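Long-range contacts in putative S41 protease (Bacteroides fragilis NCTC 9343, PDB 3K50), which probably cleaves peptide bonds as a PDZ-containing serine peptidase of family S41, although its substrates and biological role are not established: residues S21-E26 with F342-V347; L28-M33 with Y264-V269; P72-D77 with T163-S168; F76-Y81 with S128-G133. All blocks are in the same frame, centred on the assembly; numbering follows the deposited sequence. Where two conformers were deposited one is given.

Contact 1 of 4, residues S21-E26 with F342-V347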
loop_
_atom_site.group_PDB
_atom_site.type_symbol
_atom_site.label_atom_id
_atom_site.label_comp_id
_atom_site.label_asym_id
_atom_site.label_seq_id
_atom_site.Cartn_x
_atom_site.Cartn_y
_atom_site.Cartn_z
ATOM N N SER A 21 -20.397 -15.165 15.179
ATOM C CA SER A 21 -21.597 -15.057 14.369
ATOM C C SER A 21 -21.350 -14.340 13.056
ATOM O O SER A 21 -21.667 -14.905 12.034
ATOM C CB SER A 21 -22.730 -14.404 15.161
ATOM O OG SER A 21 -22.328 -13.149 15.650
ATOM N N VAL A 22 -20.782 -13.129 13.067
ATOM C CA VAL A 22 -20.467 -12.435 11.845
ATOM C C VAL A 22 -19.607 -13.340 10.934
ATOM O O VAL A 22 -19.811 -13.338 9.733
ATOM C CB VAL A 22 -19.811 -11.068 12.117
ATOM C CG1 VAL A 22 -18.510 -11.246 12.877
ATOM C CG2 VAL A 22 -19.585 -10.317 10.791
HETATM N N MSE A 23 -18.700 -14.153 11.495
HETATM C CA MSE A 23 -17.850 -15.009 10.651
HETATM C C MSE A 23 -18.635 -16.190 10.071
HETATM O O MSE A 23 -18.522 -16.507 8.916
HETATM C CB MSE A 23 -16.618 -15.543 11.439
HETATM C CG MSE A 23 -15.515 -14.500 11.606
HETATM SE SE MSE A 23 -13.953 -15.255 12.541
HETATM C CE MSE A 23 -13.228 -16.396 11.111
ATOM N N ARG A 24 -19.432 -16.852 10.887
ATOM C CA ARG A 24 -20.158 -18.013 10.384
ATOM C C ARG A 24 -21.155 -17.572 9.252
ATOM O O ARG A 24 -21.444 -18.341 8.359
ATOM C CB ARG A 24 -20.765 -18.833 11.548
ATOM C CG ARG A 24 -19.663 -19.576 12.305
ATOM C CD ARG A 24 -20.111 -20.507 13.434
ATOM N NE ARG A 24 -18.992 -21.088 14.197
ATOM C CZ ARG A 24 -18.235 -22.114 13.815
ATOM N NH1 ARG A 24 -18.433 -22.744 12.670
ATOM N NH2 ARG A 24 -17.258 -22.524 14.606
ATOM N N GLN A 25 -21.611 -16.319 9.263
ATOM C CA GLN A 25 -22.529 -15.859 8.251
ATOM C C GLN A 25 -21.807 -15.307 7.029
ATOM O O GLN A 25 -22.192 -15.615 5.903
ATOM C CB GLN A 25 -23.485 -14.782 8.821
ATOM C CG GLN A 25 -24.380 -14.057 7.734
ATOM C CD GLN A 25 -25.258 -14.988 6.834
ATOM O OE1 GLN A 25 -25.370 -14.760 5.621
ATOM N NE2 GLN A 25 -25.857 -16.035 7.428
ATOM N N GLU A 26 -20.753 -14.519 7.243
ATOM C CA GLU A 26 -20.149 -13.725 6.176
ATOM C C GLU A 26 -18.809 -14.164 5.605
ATOM O O GLU A 26 -18.418 -13.677 4.562
ATOM C CB GLU A 26 -19.897 -12.311 6.706
ATOM C CG GLU A 26 -21.068 -11.602 7.329
ATOM C CD GLU A 26 -22.135 -11.177 6.340
ATOM O OE1 GLU A 26 -21.913 -11.266 5.138
ATOM O OE2 GLU A 26 -23.209 -10.737 6.779
ATOM N N PHE A 342 -14.015 -2.307 17.760
ATOM C CA PHE A 342 -12.968 -2.806 16.891
ATOM C C PHE A 342 -13.624 -3.121 15.560
ATOM O O PHE A 342 -14.846 -3.176 15.446
ATOM C CB PHE A 342 -12.241 -4.025 17.456
ATOM C CG PHE A 342 -13.082 -5.278 17.557
ATOM C CD1 PHE A 342 -13.150 -6.180 16.508
ATOM C CD2 PHE A 342 -13.719 -5.590 18.741
ATOM C CE1 PHE A 342 -13.859 -7.373 16.638
ATOM C CE2 PHE A 342 -14.441 -6.759 18.889
ATOM C CZ PHE A 342 -14.517 -7.659 17.840
ATOM N N ILE A 343 -12.784 -3.281 14.564
ATOM C CA ILE A 343 -13.193 -3.603 13.201
ATOM C C ILE A 343 -12.578 -4.950 12.848
ATOM O O ILE A 343 -11.359 -5.145 13.058
ATOM C CB ILE A 343 -12.653 -2.604 12.178
ATOM C CG1 ILE A 343 -13.116 -1.165 12.474
ATOM C CG2 ILE A 343 -13.065 -3.038 10.734
ATOM C CD1 ILE A 343 -12.326 -0.128 11.720
ATOM N N LEU A 344 -13.439 -5.846 12.355
ATOM C CA LEU A 344 -13.074 -7.164 11.808
ATOM C C LEU A 344 -13.005 -7.009 10.301
ATOM O O LEU A 344 -14.035 -6.773 9.671
ATOM C CB LEU A 344 -14.121 -8.214 12.125
ATOM C CG LEU A 344 -14.000 -9.604 11.442
ATOM C CD1 LEU A 344 -12.591 -10.180 11.701
ATOM C CD2 LEU A 344 -15.069 -10.584 11.936
ATOM N N ASN A 345 -11.784 -7.020 9.754
ATOM C CA ASN A 345 -11.547 -6.985 8.318
ATOM C C ASN A 345 -11.523 -8.456 7.913
ATOM O O ASN A 345 -10.543 -9.157 8.161
ATOM C CB ASN A 345 -10.261 -6.262 7.985
ATOM C CG ASN A 345 -10.388 -4.739 8.162
ATOM O OD1 ASN A 345 -9.792 -4.137 9.066
ATOM N ND2 ASN A 345 -11.215 -4.137 7.341
ATOM N N LEU A 346 -12.662 -8.932 7.406
ATOM C CA LEU A 346 -12.864 -10.354 7.108
ATOM C C LEU A 346 -12.826 -10.741 5.631
ATOM O O LEU A 346 -13.391 -10.036 4.810
ATOM C CB LEU A 346 -14.208 -10.736 7.684
ATOM C CG LEU A 346 -14.672 -12.203 7.614
ATOM C CD1 LEU A 346 -13.849 -13.039 8.555
ATOM C CD2 LEU A 346 -16.198 -12.238 8.014
ATOM N N VAL A 347 -12.155 -11.841 5.286
ATOM C CA VAL A 347 -12.198 -12.347 3.910
ATOM C C VAL A 347 -13.655 -12.694 3.593
ATOM O O VAL A 347 -14.262 -13.536 4.262
ATOM C CB VAL A 347 -11.309 -13.601 3.697
ATOM C CG1 VAL A 347 -11.491 -14.182 2.297
ATOM C CG2 VAL A 347 -9.873 -13.279 3.928
#
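V22 and M23 of helix 21-26 lie against L344 and L346 of strand 342-347, the two axes passing 9.6 Å apart and running in nearly the same direction, 26° from parallel. L344 and L346, two residues apart, both project toward the helix. The L344 side chain slides past V22 in the opposite sense, and its single methyl CD2 sits between V22 CG1, at 3.6 Å, and the CG methylene of M23, whose chain crosses it at about a right angle. L346 spreads its two methyls between M23 and E26, one turn apart. Its CD1 lies 3.8 Å from M23 CG, while its CD2 reaches E26 CB at 3.9 Å; leucine suits this position because each methyl can serve a different helix residue. E26 offers only its methylene base here: a bend at chi2 (-71°) carries the carboxylate off to a salt bridge with R268. M23, a selenomethionine, is bent at chi3 (73°) and continues past the leucines to F48, L49 and A52 of helix 45-52, a flexible apolar chain filling the seam between two helices and a strand. This is helix-on-sheet packing, the N-terminal helical region characteristic of S41 peptidases being laid on an antiparallel sheet through interlocked aliphatic groups.

Contact 2 of 4, residues L28-M33 with Y264-V269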
loop_
_atom_site.group_PDB
_atom_site.type_symbol
_atom_site.label_atom_id
_atom_site.label_comp_id
_atom_site.label_asym_id
_atom_site.label_seq_id
_atom_site.Cartn_x
_atom_site.Cartn_y
_atom_site.Cartn_z
ATOM N N LEU A 28 -15.866 -16.004 3.706
ATOM C CA LEU A 28 -15.711 -16.761 2.479
ATOM C C LEU A 28 -15.577 -18.226 2.805
ATOM O O LEU A 28 -16.246 -19.068 2.186
ATOM C CB LEU A 28 -14.471 -16.343 1.665
ATOM C CG LEU A 28 -14.219 -17.056 0.332
ATOM C CD1 LEU A 28 -15.351 -16.866 -0.691
ATOM C CD2 LEU A 28 -12.888 -16.641 -0.256
ATOM N N TRP A 29 -14.741 -18.515 3.798
ATOM C CA TRP A 29 -14.381 -19.881 4.138
ATOM C C TRP A 29 -15.077 -20.392 5.403
ATOM O O TRP A 29 -14.501 -21.098 6.211
ATOM C CB TRP A 29 -12.847 -19.930 4.319
ATOM C CG TRP A 29 -12.040 -19.683 3.073
ATOM C CD1 TRP A 29 -12.249 -20.278 1.865
ATOM C CD2 TRP A 29 -10.860 -18.856 2.894
ATOM N NE1 TRP A 29 -11.350 -19.838 0.961
ATOM C CE2 TRP A 29 -10.478 -18.977 1.550
ATOM C CE3 TRP A 29 -10.148 -17.990 3.704
ATOM C CZ2 TRP A 29 -9.378 -18.319 1.016
ATOM C CZ3 TRP A 29 -9.054 -17.323 3.182
ATOM C CH2 TRP A 29 -8.674 -17.485 1.855
ATOM N N TYR A 30 -16.329 -20.045 5.591
ATOM C CA TYR A 30 -17.012 -20.441 6.813
ATOM C C TYR A 30 -17.017 -21.972 6.969
ATOM O O TYR A 30 -16.986 -22.484 8.056
ATOM C CB TYR A 30 -18.444 -19.870 6.853
ATOM C CG TYR A 30 -19.452 -20.580 5.976
ATOM C CD1 TYR A 30 -19.649 -20.210 4.661
ATOM C CD2 TYR A 30 -20.202 -21.650 6.472
ATOM C CE1 TYR A 30 -20.544 -20.913 3.852
ATOM C CE2 TYR A 30 -21.110 -22.345 5.671
ATOM C CZ TYR A 30 -21.293 -21.972 4.383
ATOM O OH TYR A 30 -22.193 -22.669 3.596
ATOM N N ARG A 31 -17.085 -22.709 5.877
ATOM C CA ARG A 31 -17.147 -24.157 5.981
ATOM C C ARG A 31 -15.870 -24.810 6.518
ATOM O O ARG A 31 -15.885 -25.982 6.917
ATOM C CB ARG A 31 -17.435 -24.751 4.602
ATOM C CG ARG A 31 -18.851 -24.550 4.077
ATOM C CD ARG A 31 -18.946 -25.241 2.712
ATOM N NE ARG A 31 -20.292 -25.160 2.188
ATOM C CZ ARG A 31 -21.296 -25.957 2.545
ATOM N NH1 ARG A 31 -21.115 -26.909 3.437
ATOM N NH2 ARG A 31 -22.502 -25.786 2.025
ATOM N N ASP A 32 -14.774 -24.061 6.456
ATOM C CA ASP A 32 -13.452 -24.523 6.840
ATOM C C ASP A 32 -13.007 -23.945 8.187
ATOM O O ASP A 32 -11.856 -24.082 8.572
ATOM C CB ASP A 32 -12.461 -24.173 5.721
ATOM C CG ASP A 32 -12.726 -24.951 4.468
ATOM O OD1 ASP A 32 -12.682 -26.194 4.533
ATOM O OD2 ASP A 32 -12.988 -24.323 3.427
HETATM N N MSE A 33 -13.922 -23.324 8.914
HETATM C CA MSE A 33 -13.608 -22.930 10.259
HETATM C C MSE A 33 -13.601 -24.159 11.146
HETATM O O MSE A 33 -14.283 -25.137 10.855
HETATM C CB MSE A 33 -14.651 -21.956 10.844
HETATM C CG MSE A 33 -14.675 -20.589 10.178
HETATM SE SE MSE A 33 -16.240 -19.525 10.642
HETATM C CE MSE A 33 -15.892 -19.347 12.585
ATOM N N TYR A 264 -18.468 -14.763 -3.704
ATOM C CA TYR A 264 -18.648 -14.976 -2.268
ATOM C C TYR A 264 -18.946 -16.461 -1.971
ATOM O O TYR A 264 -18.950 -17.283 -2.884
ATOM C CB TYR A 264 -19.774 -14.062 -1.781
ATOM C CG TYR A 264 -19.385 -12.597 -1.801
ATOM C CD1 TYR A 264 -19.344 -11.880 -2.991
ATOM C CD2 TYR A 264 -19.129 -11.916 -0.630
ATOM C CE1 TYR A 264 -19.004 -10.539 -3.033
ATOM C CE2 TYR A 264 -18.774 -10.546 -0.670
ATOM C CZ TYR A 264 -18.715 -9.884 -1.875
ATOM O OH TYR A 264 -18.372 -8.549 -1.917
ATOM N N SER A 265 -19.237 -16.798 -0.715
ATOM C CA SER A 265 -19.506 -18.196 -0.311
ATOM C C SER A 265 -20.908 -18.574 -0.767
ATOM O O SER A 265 -21.646 -17.714 -1.217
ATOM C CB SER A 265 -19.464 -18.341 1.201
ATOM O OG SER A 265 -20.676 -17.778 1.791
ATOM N N ASP A 266 -21.288 -19.836 -0.613
ATOM C CA ASP A 266 -22.642 -20.272 -0.990
ATOM C C ASP A 266 -23.766 -19.657 -0.161
ATOM O O ASP A 266 -24.894 -19.823 -0.506
ATOM C CB ASP A 266 -22.770 -21.788 -1.086
ATOM C CG ASP A 266 -22.397 -22.547 0.200
ATOM O OD1 ASP A 266 -22.413 -21.990 1.305
ATOM O OD2 ASP A 266 -22.097 -23.758 0.052
ATOM N N LYS A 267 -23.459 -18.942 0.908
ATOM C CA LYS A 267 -24.451 -18.248 1.687
ATOM C C LYS A 267 -24.606 -16.802 1.231
ATOM O O LYS A 267 -25.484 -16.124 1.741
ATOM C CB LYS A 267 -24.044 -18.154 3.181
ATOM C CG LYS A 267 -24.213 -19.418 4.038
ATOM C CD LYS A 267 -23.542 -19.200 5.367
ATOM C CE LYS A 267 -24.062 -20.142 6.427
ATOM N NZ LYS A 267 -23.276 -20.025 7.671
ATOM N N ARG A 268 -23.680 -16.291 0.408
ATOM C CA ARG A 268 -23.691 -14.878 0.029
ATOM C C ARG A 268 -23.593 -14.631 -1.488
ATOM O O ARG A 268 -22.959 -13.688 -1.966
ATOM C CB ARG A 268 -22.591 -14.138 0.816
ATOM C CG ARG A 268 -22.885 -13.920 2.326
ATOM C CD ARG A 268 -24.014 -12.865 2.533
ATOM N NE ARG A 268 -24.418 -12.648 3.934
ATOM C CZ ARG A 268 -25.416 -11.836 4.324
ATOM N NH1 ARG A 268 -26.139 -11.138 3.449
ATOM N NH2 ARG A 268 -25.703 -11.704 5.607
ATOM N N VAL A 269 -24.294 -15.487 -2.241
ATOM C CA VAL A 269 -24.399 -15.410 -3.727
ATOM C C VAL A 269 -24.944 -14.061 -4.193
ATOM O O VAL A 269 -24.480 -13.503 -5.195
ATOM C CB VAL A 269 -25.290 -16.557 -4.358
ATOM C CG1 VAL A 269 -26.795 -16.474 -3.943
ATOM C CG2 VAL A 269 -25.189 -16.535 -5.864
#
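Charge pairing joins R31 to D266 at the outer side of the contact. R31 grips a single oxygen side-on: NE lies 3.1 Å and NH2 2.9 Å from D266 OD2, both meeting it on the syn side but from opposite faces of the carboxylate plane. The oxygen stays close to the guanidinium plane, whereas the two flat groups stand 81° apart. The other carboxylate oxygen, D266 OD1, takes the hydroxyl of Y30 at the edge of the ring; the modelled OH to OD1 distance of 2.4 Å is very short, so its exact value is doubtful. One aspartate thus serves two neighbouring residues, a phenol and a cation.

The aspartate is held by the turn that bears it. S265 to R268 form a type I beta turn in the loop connecting strands 258-263 and 273-276, and S265 OG accepts from K267 N at 3.1 Å, an ST turn that suits a small hydroxyl residue.

Pi interactions follow from K267, whose chain, extended beyond CG, lies over one face of Y30. Its CD makes a CH-pi contact 3.8 Å from the ring centroid, and its NZ a cation-pi contact at 4.0 Å, with R24 O as hydrogen-bonding partner. R31 CG covers the opposite face, sandwiching the tyrosine between aliphatic stretches of two basic residues.

Apolar packing is left to L28, whose CD1 touches Y264 C at 3.8 Å. Separately, the backbone of the same residue makes a close approach, L28 O standing 3.4 Å from S265 CB.

Contact 3 of 4, residues P72-D77 with T163-S168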
loop_
_atom_site.group_PDB
_atom_site.type_symbol
_atom_site.label_atom_id
_atom_site.label_comp_id
_atom_site.label_asym_id
_atom_site.label_seq_id
_atom_site.Cartn_x
_atom_site.Cartn_y
_atom_site.Cartn_z
ATOM N N PRO A 72 -1.751 10.076 16.723
ATOM C CA PRO A 72 -0.831 11.166 16.297
ATOM C C PRO A 72 0.553 10.686 15.897
ATOM O O PRO A 72 1.041 9.673 16.413
ATOM C CB PRO A 72 -0.755 12.087 17.514
ATOM C CG PRO A 72 -1.920 11.739 18.361
ATOM C CD PRO A 72 -2.287 10.298 18.079
ATOM N N SER A 73 1.182 11.410 14.969
ATOM C CA SER A 73 2.510 11.012 14.449
ATOM C C SER A 73 3.198 12.191 13.815
ATOM O O SER A 73 2.576 13.240 13.636
ATOM C CB SER A 73 2.413 9.861 13.430
ATOM O OG SER A 73 1.793 10.243 12.209
ATOM N N TYR A 74 4.499 12.026 13.542
ATOM C CA TYR A 74 5.312 13.102 12.943
ATOM C C TYR A 74 5.143 13.182 11.405
ATOM O O TYR A 74 5.464 14.192 10.786
ATOM C CB TYR A 74 6.773 12.898 13.300
ATOM C CG TYR A 74 7.148 13.222 14.749
ATOM C CD1 TYR A 74 7.016 14.521 15.267
ATOM C CD2 TYR A 74 7.704 12.258 15.553
ATOM C CE1 TYR A 74 7.382 14.821 16.607
ATOM C CE2 TYR A 74 8.119 12.539 16.856
ATOM C CZ TYR A 74 7.956 13.808 17.374
ATOM O OH TYR A 74 8.369 14.026 18.642
ATOM N N GLY A 75 4.649 12.105 10.812
ATOM C CA GLY A 75 4.345 12.051 9.402
ATOM C C GLY A 75 5.441 11.443 8.548
ATOM O O GLY A 75 5.498 11.741 7.346
ATOM N N PHE A 76 6.337 10.622 9.112
ATOM C CA PHE A 76 7.328 9.943 8.251
ATOM C C PHE A 76 7.521 8.478 8.591
ATOM O O PHE A 76 7.330 8.072 9.723
ATOM C CB PHE A 76 8.672 10.642 8.274
ATOM C CG PHE A 76 9.425 10.507 9.613
ATOM C CD1 PHE A 76 9.153 11.353 10.657
ATOM C CD2 PHE A 76 10.405 9.525 9.783
ATOM C CE1 PHE A 76 9.829 11.238 11.860
ATOM C CE2 PHE A 76 11.052 9.385 10.983
ATOM C CZ PHE A 76 10.774 10.255 12.016
ATOM N N ASP A 77 7.876 7.691 7.585
ATOM C CA ASP A 77 8.258 6.293 7.787
ATOM C C ASP A 77 9.741 6.183 7.609
ATOM O O ASP A 77 10.347 6.975 6.889
ATOM C CB ASP A 77 7.581 5.349 6.787
ATOM C CG ASP A 77 6.101 5.212 7.023
ATOM O OD1 ASP A 77 5.679 5.467 8.183
ATOM O OD2 ASP A 77 5.360 4.877 6.044
ATOM N N THR A 163 17.558 20.462 11.784
ATOM C CA THR A 163 16.276 21.085 11.648
ATOM C C THR A 163 15.470 20.846 12.904
ATOM O O THR A 163 15.799 19.955 13.737
ATOM C CB THR A 163 15.514 20.526 10.437
ATOM O OG1 THR A 163 14.312 21.273 10.267
ATOM C CG2 THR A 163 15.170 19.057 10.655
ATOM N N THR A 164 14.425 21.664 13.043
ATOM C CA THR A 164 13.472 21.562 14.149
ATOM C C THR A 164 12.194 20.949 13.634
ATOM O O THR A 164 11.608 21.478 12.677
ATOM C CB THR A 164 13.153 22.949 14.706
ATOM O OG1 THR A 164 14.383 23.528 15.133
ATOM C CG2 THR A 164 12.163 22.864 15.876
HETATM N N MSE A 165 11.766 19.838 14.246
HETATM C CA MSE A 165 10.554 19.151 13.840
HETATM C C MSE A 165 9.453 19.451 14.840
HETATM O O MSE A 165 9.610 19.190 16.029
HETATM C CB MSE A 165 10.745 17.633 13.749
HETATM C CG MSE A 165 9.555 16.981 13.134
HETATM SE SE MSE A 165 9.874 15.183 12.621
HETATM C CE MSE A 165 10.393 14.456 14.344
ATOM N N PRO A 166 8.307 19.962 14.363
ATOM C CA PRO A 166 7.241 20.270 15.324
ATOM C C PRO A 166 6.646 19.022 15.964
ATOM O O PRO A 166 6.919 17.891 15.504
ATOM C CB PRO A 166 6.183 21.016 14.482
ATOM C CG PRO A 166 6.767 21.220 13.136
ATOM C CD PRO A 166 7.937 20.283 12.978
ATOM N N ALA A 167 5.844 19.224 17.018
ATOM C CA ALA A 167 5.234 18.122 17.754
ATOM C C ALA A 167 4.314 17.318 16.858
ATOM O O ALA A 167 3.699 17.856 15.924
ATOM C CB ALA A 167 4.472 18.631 19.006
ATOM N N SER A 168 4.233 16.019 17.132
ATOM C CA SER A 168 3.353 15.166 16.370
ATOM C C SER A 168 1.887 15.580 16.459
ATOM O O SER A 168 1.488 16.280 17.372
ATOM C CB SER A 168 3.488 13.728 16.839
ATOM O OG SER A 168 3.360 13.612 18.230
#
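The loop leading into strand 76-82, where Y74 meets M165 and S168, has the small-hydrophobic-glycine-hydrophobic pattern of a PDZ carboxylate-binding loop, and S73 to F76 probably correspond to it. It packs on the end of strand 154-165, at the other border of the same five-stranded antiparallel sheet, and on the chain leaving that strand.

The Y74 ring is clamped. Over one face sits the terminal methyl of M165, a selenomethionine, with CE 3.5 Å from the ring centroid and nearly over its centre; SE lies obliquely to the ring, completing a Met-aromatic contact. A bend at chi3 (58°) turns this methyl onto the ring. The opposite face receives S168 CB, 4.1 Å from the centroid and offset toward the rim. P166 O lies at the ring edge, 3.3 Å from Y74 CE1; this carbonyl is buried and has no hydrogen-bonding partner in the model. Tyrosine suits the site because its flat apolar ring fills the slot while its OH reaches S134 O beyond it. G75 follows with phi 96°, a backbone shape at which a side chain would be jammed against the preceding carbonyl.

M165 also serves F76, whose CE1 is 4.0 Å from SE, so the selenium makes a Met-aromatic contact with each of two rings, oblique to both. S168 is held by its OG, which accepts from G133 N, and its CB rests 3.4 Å from S73 O.

Contact 4 of 4, residues F76-Y81 with S128-G133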
loop_
_atom_site.group_PDB
_atom_site.type_symbol
_atom_site.label_atom_id
_atom_site.label_comp_id
_atom_site.label_asym_id
_atom_site.label_seq_id
_atom_site.Cartn_x
_atom_site.Cartn_y
_atom_site.Cartn_z
ATOM N N PHE A 76 6.337 10.622 9.112
ATOM C CA PHE A 76 7.328 9.943 8.251
ATOM C C PHE A 76 7.521 8.478 8.591
ATOM O O PHE A 76 7.330 8.072 9.723
ATOM C CB PHE A 76 8.672 10.642 8.274
ATOM C CG PHE A 76 9.425 10.507 9.613
ATOM C CD1 PHE A 76 9.153 11.353 10.657
ATOM C CD2 PHE A 76 10.405 9.525 9.783
ATOM C CE1 PHE A 76 9.829 11.238 11.860
ATOM C CE2 PHE A 76 11.052 9.385 10.983
ATOM C CZ PHE A 76 10.774 10.255 12.016
ATOM N N ASP A 77 7.876 7.691 7.585
ATOM C CA ASP A 77 8.258 6.293 7.787
ATOM C C ASP A 77 9.741 6.183 7.609
ATOM O O ASP A 77 10.347 6.975 6.889
ATOM C CB ASP A 77 7.581 5.349 6.787
ATOM C CG ASP A 77 6.101 5.212 7.023
ATOM O OD1 ASP A 77 5.679 5.467 8.183
ATOM O OD2 ASP A 77 5.360 4.877 6.044
ATOM N N TYR A 78 10.333 5.157 8.215
ATOM C CA TYR A 78 11.763 4.997 8.189
ATOM C C TYR A 78 12.253 3.556 8.323
ATOM O O TYR A 78 11.484 2.678 8.595
ATOM C CB TYR A 78 12.347 5.761 9.376
ATOM C CG TYR A 78 11.942 5.135 10.692
ATOM C CD1 TYR A 78 10.738 5.479 11.295
ATOM C CD2 TYR A 78 12.731 4.176 11.310
ATOM C CE1 TYR A 78 10.337 4.917 12.467
ATOM C CE2 TYR A 78 12.325 3.578 12.484
ATOM C CZ TYR A 78 11.123 3.967 13.065
ATOM O OH TYR A 78 10.690 3.403 14.240
ATOM N N THR A 79 13.561 3.370 8.199
ATOM C CA THR A 79 14.230 2.097 8.430
ATOM C C THR A 79 15.499 2.409 9.134
ATOM O O THR A 79 16.215 3.322 8.716
ATOM C CB THR A 79 14.697 1.423 7.151
ATOM O OG1 THR A 79 13.600 1.285 6.250
ATOM C CG2 THR A 79 15.323 0.031 7.472
ATOM N N LEU A 80 15.804 1.630 10.174
ATOM C CA LEU A 80 17.045 1.774 10.962
ATOM C C LEU A 80 18.223 1.027 10.365
ATOM O O LEU A 80 18.062 -0.091 9.863
ATOM C CB LEU A 80 16.861 1.207 12.369
ATOM C CG LEU A 80 15.877 1.936 13.229
ATOM C CD1 LEU A 80 16.010 1.457 14.665
ATOM C CD2 LEU A 80 16.136 3.435 13.135
ATOM N N TYR A 81 19.389 1.662 10.416
ATOM C CA TYR A 81 20.659 1.082 9.990
ATOM C C TYR A 81 21.656 1.366 11.085
ATOM O O TYR A 81 21.716 2.487 11.594
ATOM C CB TYR A 81 21.191 1.726 8.696
ATOM C CG TYR A 81 20.445 1.328 7.487
ATOM C CD1 TYR A 81 19.189 1.863 7.227
ATOM C CD2 TYR A 81 20.970 0.408 6.584
ATOM C CE1 TYR A 81 18.471 1.485 6.133
ATOM C CE2 TYR A 81 20.233 0.006 5.480
ATOM C CZ TYR A 81 18.989 0.580 5.255
ATOM O OH TYR A 81 18.248 0.242 4.152
ATOM N N SER A 128 10.838 4.470 19.472
ATOM C CA SER A 128 9.425 4.840 19.429
ATOM C C SER A 128 9.313 6.370 19.526
ATOM O O SER A 128 8.285 6.937 19.154
ATOM C CB SER A 128 8.587 4.078 20.501
ATOM O OG SER A 128 8.805 4.562 21.828
ATOM N N GLU A 129 10.377 7.053 19.957
ATOM C CA GLU A 129 10.351 8.530 19.940
ATOM C C GLU A 129 10.365 9.079 18.506
ATOM O O GLU A 129 10.142 10.262 18.298
ATOM C CB GLU A 129 11.495 9.156 20.722
ATOM C CG GLU A 129 11.516 8.755 22.195
ATOM C CD GLU A 129 12.598 9.458 22.982
ATOM O OE1 GLU A 129 13.336 10.301 22.407
ATOM O OE2 GLU A 129 12.705 9.166 24.188
ATOM N N LEU A 130 10.692 8.239 17.536
ATOM C CA LEU A 130 10.606 8.634 16.104
ATOM C C LEU A 130 9.170 8.710 15.574
ATOM O O LEU A 130 8.930 9.320 14.535
ATOM C CB LEU A 130 11.381 7.638 15.229
ATOM C CG LEU A 130 12.896 7.748 15.442
ATOM C CD1 LEU A 130 13.677 6.547 14.922
ATOM C CD2 LEU A 130 13.418 9.083 14.845
ATOM N N LEU A 131 8.230 8.075 16.278
ATOM C CA LEU A 131 6.854 7.973 15.836
ATOM C C LEU A 131 6.002 9.166 16.243
ATOM O O LEU A 131 5.194 9.651 15.461
ATOM C CB LEU A 131 6.258 6.694 16.388
ATOM C CG LEU A 131 6.765 5.362 15.847
ATOM C CD1 LEU A 131 6.077 4.242 16.630
ATOM C CD2 LEU A 131 6.438 5.212 14.381
ATOM N N GLN A 132 6.200 9.658 17.450
ATOM C CA GLN A 132 5.413 10.779 17.966
ATOM C C GLN A 132 6.078 11.402 19.159
ATOM O O GLN A 132 6.980 10.807 19.729
ATOM C CB GLN A 132 4.052 10.265 18.397
ATOM C CG GLN A 132 4.173 8.983 19.187
ATOM C CD GLN A 132 2.964 8.713 20.018
ATOM O OE1 GLN A 132 1.832 8.712 19.517
ATOM N NE2 GLN A 132 3.187 8.495 21.319
ATOM N N GLY A 133 5.625 12.595 19.538
ATOM C CA GLY A 133 6.175 13.289 20.678
ATOM C C GLY A 133 6.113 14.786 20.511
ATOM O O GLY A 133 5.361 15.302 19.684
HETATM O O HOH W 1 6.605 9.367 12.227
#
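S128 lies in a short 3-10 turn, already under way, that presents L130 to F76 and Y78: S128 O accepts from L131 N at 3.1 Å, and the L130 side chain is pointed at strand 76-81.

L130 carries most of the packing, and leucine suits it because each branch finds a different surface. CD1 lies over one face of Y78, offset toward the rim, in a CH-pi contact 4.2 Å from the ring centroid, and also approaches L80 CD2. Y78 CG stands between its own backbone N and carbonyl carbon (chi1 67°), which sets the ring face against this methyl. L130 CD2 is turned to F76, 4.0 Å from CZ. Even the base takes part, with L130 CB 4.0 Å from Y78 CE1. The carbonyl O of L130 stands 3.3 Å from F76 CZ, and water 1, which lies over a face of the F76 ring, donates to F76 O at 2.9 Å and more loosely to L130 O.

At L131 the backbone directs the side chain away, yet it turns back far enough for its CD2 branch to reach the edge of the Y78 ring, 4.4 Å from CE1. The Y78 hydroxyl bonds E127, and a glycerol, probably from the crystallisation liquor, lies about 5 Å from the Y78 side chain.

A strand edge facing a short helical turn across apolar side chains is consistent with the peptide-binding groove of a PDZ domain, the 3-10 turn taking the place of the groove helix.

The four contacts form two pairs. Contacts 1 and 2, with centres 11 Å apart, both tie the N-terminal region to the antiparallel sheet containing strand 342-352, and meet where K267 NZ lies 2.6 Å from R24 O and R268 NH2 2.9 Å from E26 OE2. Contacts 3 and 4, centres 9 Å apart, share F76 and build the PDZ-like domain; Y74 N to L131 O at 3.1 Å and S168 OG to G133 N at 2.8 Å join them. Contact 2 lies on the opposite side of the chain's centre from contacts 3 and 4, about 44 and 41 Å away between centres. The glycerol near Y78, though probably a crystallisation additive, may indicate a pocket at contact 4.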